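Local coordinates for 1-deoxy-D-xylulose 5-phosphate reductoisomerase (Zymomonas mobilis, PDB 1R0K), which catalyses the NADPH-dependent rearrangement and reduction of 1-deoxy-D-xylulose 5-phosphate to 2-C-methyl-D-erythritol 4-phosphate, the first step listed for the route to isopentenyl diphosphate, at residues B[105-110]-B[366-371]; B[244-249]-B[257-262]. One frame throughout, in Å; residues are numbered along the deposited sequence.

Contact 1 of 2, residues B[105-110]-B[366-371]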
loop_
_atom_site.group_PDB
_atom_site.type_symbol
_atom_site.label_atom_id
_atom_site.label_comp_id
_atom_site.label_asym_id
_atom_site.label_seq_id
_atom_site.Cartn_x
_atom_site.Cartn_y
_atom_site.Cartn_z
ATOM N N ALA B 105 -12.312 29.330 12.128
ATOM C CA ALA B 105 -11.528 30.522 11.821
ATOM C C ALA B 105 -10.605 30.309 10.625
ATOM O O ALA B 105 -10.032 31.258 10.095
ATOM C CB ALA B 105 -10.718 30.940 13.039
ATOM N N GLY B 106 -10.465 29.060 10.199
ATOM C CA GLY B 106 -9.601 28.775 9.070
ATOM C C GLY B 106 -10.363 28.528 7.783
ATOM O O GLY B 106 -9.757 28.426 6.717
ATOM N N LEU B 107 -11.689 28.446 7.873
ATOM C CA LEU B 107 -12.522 28.186 6.697
ATOM C C LEU B 107 -12.358 29.184 5.548
ATOM O O LEU B 107 -12.154 28.789 4.395
ATOM C CB LEU B 107 -14.000 28.120 7.103
ATOM C CG LEU B 107 -14.437 26.934 7.973
ATOM C CD1 LEU B 107 -15.918 27.061 8.293
ATOM C CD2 LEU B 107 -14.161 25.618 7.250
ATOM N N LYS B 108 -12.456 30.472 5.860
ATOM C CA LYS B 108 -12.343 31.526 4.855
ATOM C C LYS B 108 -11.048 31.501 4.053
ATOM O O LYS B 108 -11.073 31.572 2.826
ATOM C CB LYS B 108 -12.496 32.896 5.512
ATOM C CG LYS B 108 -13.928 33.298 5.798
ATOM C CD LYS B 108 -14.662 33.591 4.510
ATOM C CE LYS B 108 -16.044 34.161 4.779
ATOM N NZ LYS B 108 -16.735 34.517 3.507
ATOM N N ALA B 109 -9.915 31.410 4.743
ATOM C CA ALA B 109 -8.623 31.386 4.067
ATOM C C ALA B 109 -8.457 30.092 3.282
ATOM O O ALA B 109 -7.910 30.089 2.177
ATOM C CB ALA B 109 -7.490 31.527 5.086
ATOM N N THR B 110 -8.926 28.992 3.861
ATOM C CA THR B 110 -8.823 27.689 3.211
ATOM C C THR B 110 -9.601 27.703 1.900
ATOM O O THR B 110 -9.090 27.288 0.860
ATOM C CB THR B 110 -9.359 26.574 4.137
ATOM O OG1 THR B 110 -8.554 26.519 5.323
ATOM C CG2 THR B 110 -9.308 25.222 3.447
ATOM N N GLU B 366 -20.991 31.447 4.868
ATOM C CA GLU B 366 -21.795 32.256 5.773
ATOM C C GLU B 366 -22.867 31.392 6.442
ATOM O O GLU B 366 -23.153 31.565 7.629
ATOM C CB GLU B 366 -22.439 33.422 5.018
ATOM C CG GLU B 366 -21.438 34.471 4.538
ATOM C CD GLU B 366 -20.305 33.881 3.704
ATOM O OE1 GLU B 366 -20.574 33.290 2.630
ATOM O OE2 GLU B 366 -19.135 34.008 4.128
ATOM N N ASP B 367 -23.450 30.462 5.686
ATOM C CA ASP B 367 -24.468 29.566 6.237
ATOM C C ASP B 367 -23.827 28.616 7.254
ATOM O O ASP B 367 -24.411 28.314 8.293
ATOM C CB ASP B 367 -25.137 28.729 5.139
ATOM C CG ASP B 367 -26.002 29.559 4.202
ATOM O OD1 ASP B 367 -26.465 30.642 4.607
ATOM O OD2 ASP B 367 -26.232 29.114 3.063
ATOM N N VAL B 368 -22.626 28.140 6.942
ATOM C CA VAL B 368 -21.921 27.231 7.838
ATOM C C VAL B 368 -21.687 27.898 9.194
ATOM O O VAL B 368 -21.983 27.316 10.236
ATOM C CB VAL B 368 -20.572 26.793 7.233
ATOM C CG1 VAL B 368 -19.800 25.920 8.227
ATOM C CG2 VAL B 368 -20.817 26.026 5.935
ATOM N N PHE B 369 -21.167 29.121 9.177
ATOM C CA PHE B 369 -20.916 29.852 10.412
ATOM C C PHE B 369 -22.208 30.003 11.209
ATOM O O PHE B 369 -22.216 29.847 12.430
ATOM C CB PHE B 369 -20.353 31.234 10.099
ATOM C CG PHE B 369 -18.985 31.205 9.495
ATOM C CD1 PHE B 369 -18.677 32.010 8.404
ATOM C CD2 PHE B 369 -17.994 30.387 10.026
ATOM C CE1 PHE B 369 -17.400 32.000 7.853
ATOM C CE2 PHE B 369 -16.717 30.372 9.482
ATOM C CZ PHE B 369 -16.421 31.180 8.394
ATOM N N ALA B 370 -23.299 30.309 10.515
ATOM C CA ALA B 370 -24.587 30.481 11.179
ATOM C C ALA B 370 -25.032 29.164 11.814
ATOM O O ALA B 370 -25.520 29.140 12.942
ATOM C CB ALA B 370 -25.636 30.970 10.178
ATOM N N ILE B 371 -24.863 28.072 11.083
ATOM C CA ILE B 371 -25.238 26.756 11.582
ATOM C C ILE B 371 -24.378 26.396 12.787
ATOM O O ILE B 371 -24.880 25.891 13.782
ATOM C CB ILE B 371 -25.049 25.689 10.496
ATOM C CG1 ILE B 371 -26.048 25.937 9.369
ATOM C CG2 ILE B 371 -25.210 24.291 11.089
ATOM C CD1 ILE B 371 -25.848 25.051 8.173
#
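The ring of F369, near the start of the chain's last helix, 365-385, reaches across to the first turn of helix 107-115 in the NADPH-binding domain, a helix-to-helix contact, and touches two consecutive side chains there. L107 offers a methyl, CD1, which meets F369 CE2 at 3.6 Å, approaching obliquely; the same methyl touches V368 CG1 at 4.0 Å. K108 meets the ring differently: its CE lies at the edge, in the ring plane, 4.0 Å from F369 CE1. Beyond the ring, K108 NZ closes a short salt bridge of 2.5 Å to E366 OE2, reaching the syn side of that oxygen, 22° out of the carboxylate plane. K108 gets there by a bend at chi2 (-70°) followed by a fully extended outer half. Were F369 cut back to an alanine, L107 CD1 and K108 CE would probably lose their aromatic partner, leaving these two segments held by the K108–E366 salt bridge and the L107–V368 contact. In the second shell, T110 OG1 and T110 N both bond to G106 O, tying down the turn that presents L107 and K108. Further out, L107 also touches E126, predicted to bind NADPH, and S127 of helix 126-129; K108 rests on V87 of helix 83-90, and V368 on A131 and P362.

Contact 2 of 2, residues B[244-249]-B[257-262]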
loop_
_atom_site.group_PDB
_atom_site.type_symbol
_atom_site.label_atom_id
_atom_site.label_comp_id
_atom_site.label_asym_id
_atom_site.label_seq_id
_atom_site.Cartn_x
_atom_site.Cartn_y
_atom_site.Cartn_z
ATOM N N SER B 244 -1.547 1.481 15.763
ATOM C CA SER B 244 -1.661 2.606 14.839
ATOM C C SER B 244 -0.462 2.734 13.903
ATOM O O SER B 244 -0.031 3.849 13.593
ATOM C CB SER B 244 -1.835 3.923 15.611
ATOM O OG SER B 244 -3.044 3.929 16.348
ATOM N N VAL B 245 0.090 1.605 13.462
ATOM C CA VAL B 245 1.225 1.645 12.541
ATOM C C VAL B 245 0.676 1.566 11.126
ATOM O O VAL B 245 1.220 2.177 10.207
ATOM C CB VAL B 245 2.239 0.506 12.807
ATOM C CG1 VAL B 245 3.108 0.876 14.001
ATOM C CG2 VAL B 245 1.518 -0.799 13.073
ATOM N N ILE B 246 -0.399 0.803 10.947
ATOM C CA ILE B 246 -1.053 0.761 9.643
ATOM C C ILE B 246 -1.972 1.970 9.784
ATOM O O ILE B 246 -2.863 1.995 10.645
ATOM C CB ILE B 246 -1.884 -0.524 9.432
ATOM C CG1 ILE B 246 -0.940 -1.723 9.303
ATOM C CG2 ILE B 246 -2.758 -0.379 8.186
ATOM C CD1 ILE B 246 -1.627 -3.040 9.001
ATOM N N HIS B 247 -1.731 2.978 8.958
ATOM C CA HIS B 247 -2.472 4.228 9.032
ATOM C C HIS B 247 -3.835 4.267 8.338
ATOM O O HIS B 247 -4.603 5.203 8.554
ATOM C CB HIS B 247 -1.553 5.354 8.555
ATOM C CG HIS B 247 -0.314 5.492 9.389
ATOM N ND1 HIS B 247 0.927 5.751 8.849
ATOM C CD2 HIS B 247 -0.127 5.378 10.727
ATOM C CE1 HIS B 247 1.827 5.786 9.816
ATOM N NE2 HIS B 247 1.214 5.562 10.965
ATOM N N SER B 248 -4.115 3.239 7.536
ATOM C CA SER B 248 -5.384 3.030 6.823
ATOM C C SER B 248 -5.180 2.194 5.565
ATOM O O SER B 248 -4.054 2.010 5.106
ATOM C CB SER B 248 -6.093 4.347 6.485
ATOM O OG SER B 248 -6.851 4.781 7.609
ATOM N N MET B 249 -6.269 1.678 5.002
ATOM C CA MET B 249 -6.137 0.816 3.838
ATOM C C MET B 249 -7.264 0.953 2.824
ATOM O O MET B 249 -8.335 1.491 3.124
ATOM C CB MET B 249 -6.068 -0.640 4.304
ATOM C CG MET B 249 -5.143 -0.878 5.486
ATOM S SD MET B 249 -5.129 -2.611 6.026
ATOM C CE MET B 249 -6.242 -2.549 7.413
ATOM N N ILE B 257 -5.394 -5.426 -1.105
ATOM C CA ILE B 257 -5.559 -4.376 -0.117
ATOM C C ILE B 257 -4.237 -3.630 -0.036
ATOM O O ILE B 257 -3.197 -4.218 0.270
ATOM C CB ILE B 257 -5.902 -4.949 1.268
ATOM C CG1 ILE B 257 -7.246 -5.680 1.206
ATOM C CG2 ILE B 257 -5.964 -3.816 2.291
ATOM C CD1 ILE B 257 -7.585 -6.457 2.467
ATOM N N LEU B 258 -4.274 -2.342 -0.348
ATOM C CA LEU B 258 -3.076 -1.521 -0.279
ATOM C C LEU B 258 -3.150 -0.773 1.040
ATOM O O LEU B 258 -4.182 -0.207 1.383
ATOM C CB LEU B 258 -3.024 -0.534 -1.450
ATOM C CG LEU B 258 -2.904 -1.187 -2.829
ATOM C CD1 LEU B 258 -2.768 -0.114 -3.905
ATOM C CD2 LEU B 258 -1.693 -2.119 -2.840
ATOM N N ALA B 259 -2.054 -0.782 1.782
ATOM C CA ALA B 259 -2.024 -0.105 3.065
ATOM C C ALA B 259 -0.820 0.820 3.152
ATOM O O ALA B 259 0.189 0.607 2.481
ATOM C CB ALA B 259 -1.971 -1.137 4.188
ATOM N N GLN B 260 -0.943 1.865 3.958
ATOM C CA GLN B 260 0.167 2.781 4.154
ATOM C C GLN B 260 0.553 2.550 5.605
ATOM O O GLN B 260 -0.297 2.600 6.501
ATOM C CB GLN B 260 -0.254 4.230 3.918
ATOM C CG GLN B 260 0.930 5.196 3.776
ATOM C CD GLN B 260 1.473 5.684 5.114
ATOM O OE1 GLN B 260 2.545 6.305 5.180
ATOM N NE2 GLN B 260 0.737 5.417 6.183
ATOM N N ILE B 261 1.830 2.265 5.819
ATOM C CA ILE B 261 2.355 1.969 7.145
ATOM C C ILE B 261 3.572 2.839 7.432
ATOM O O ILE B 261 4.259 3.268 6.512
ATOM C CB ILE B 261 2.778 0.474 7.218
ATOM C CG1 ILE B 261 1.629 -0.412 6.722
ATOM C CG2 ILE B 261 3.166 0.097 8.645
ATOM C CD1 ILE B 261 1.971 -1.886 6.628
ATOM N N GLY B 262 3.841 3.105 8.704
ATOM C CA GLY B 262 5.020 3.895 9.021
ATOM C C GLY B 262 5.086 4.397 10.443
ATOM O O GLY B 262 4.210 4.103 11.250
HETATM O O HOH W 1 2.932 5.304 13.284
#
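The pairing of H247 with Q260 belongs to an antiparallel β-hairpin, near the end remote from its turn, where strands 246-252 and 257-261 run at one side of a mixed sheet and a β-bulge interrupts the register. I246 faces I261 and M249 faces A259, both as non-hydrogen-bonded pairs, so that H247 and S248 together stand opposite the single residue Q260. Strand 257-261 then pairs antiparallel with a strand of the second subunit, carrying the sheet across the dimer interface.

Around the bulge, H247 N bonds to Q260 O at 2.9 Å, nearly in line with the carbonyl, whereas the bond from Q260 N to S248 O is weak. The side chains add a second link: Q260 NE2 donates to H247 ND1 at 2.7 Å, close to both the ring and amide planes, which are only 24° apart. A bend at chi2 (-84°) turns the Q260 amide back toward the ring. On the sheet face carrying I246, M249, A259 and I261, the two isoleucines lie side by side, CG1 to CG1, and M249 CG presses against A259 CB at a tight 3.4 Å. S248, on the other face, touches E152, a predicted manganese ligand, in helix 151-159.

G262 suits its place: a CB would jam against the preceding carbonyl oxygen. Its O and H247 NE2 are bridged by a water, 2.7 Å and 2.9 Å away respectively. V245 O, which accepts the 3.2 Å bond from G262 N, also sits over the centre of the H247 ring, 3.4 Å above its plane.

From the N terminus, the chain first builds much of the parallel, NADPH-binding Rossmann-type sheet and passes through 105-110, the opening end of contact 1. It then enters the middle region, where contact 2 closes a hairpin with seven residues between 244-249 and 257-262, three of them still strand. Only at the start of the last helix, 365-385, does 366-371 come back to close contact 1, so the hairpin is nested within a far larger loop. The two do not touch: their centres lie about 32 Å apart, on opposite sides of the chain's centre. Contact 1 ties the last helix to the nucleotide domain within one subunit; contact 2 joins the two strands on one side of the sheet that runs on into the second subunit.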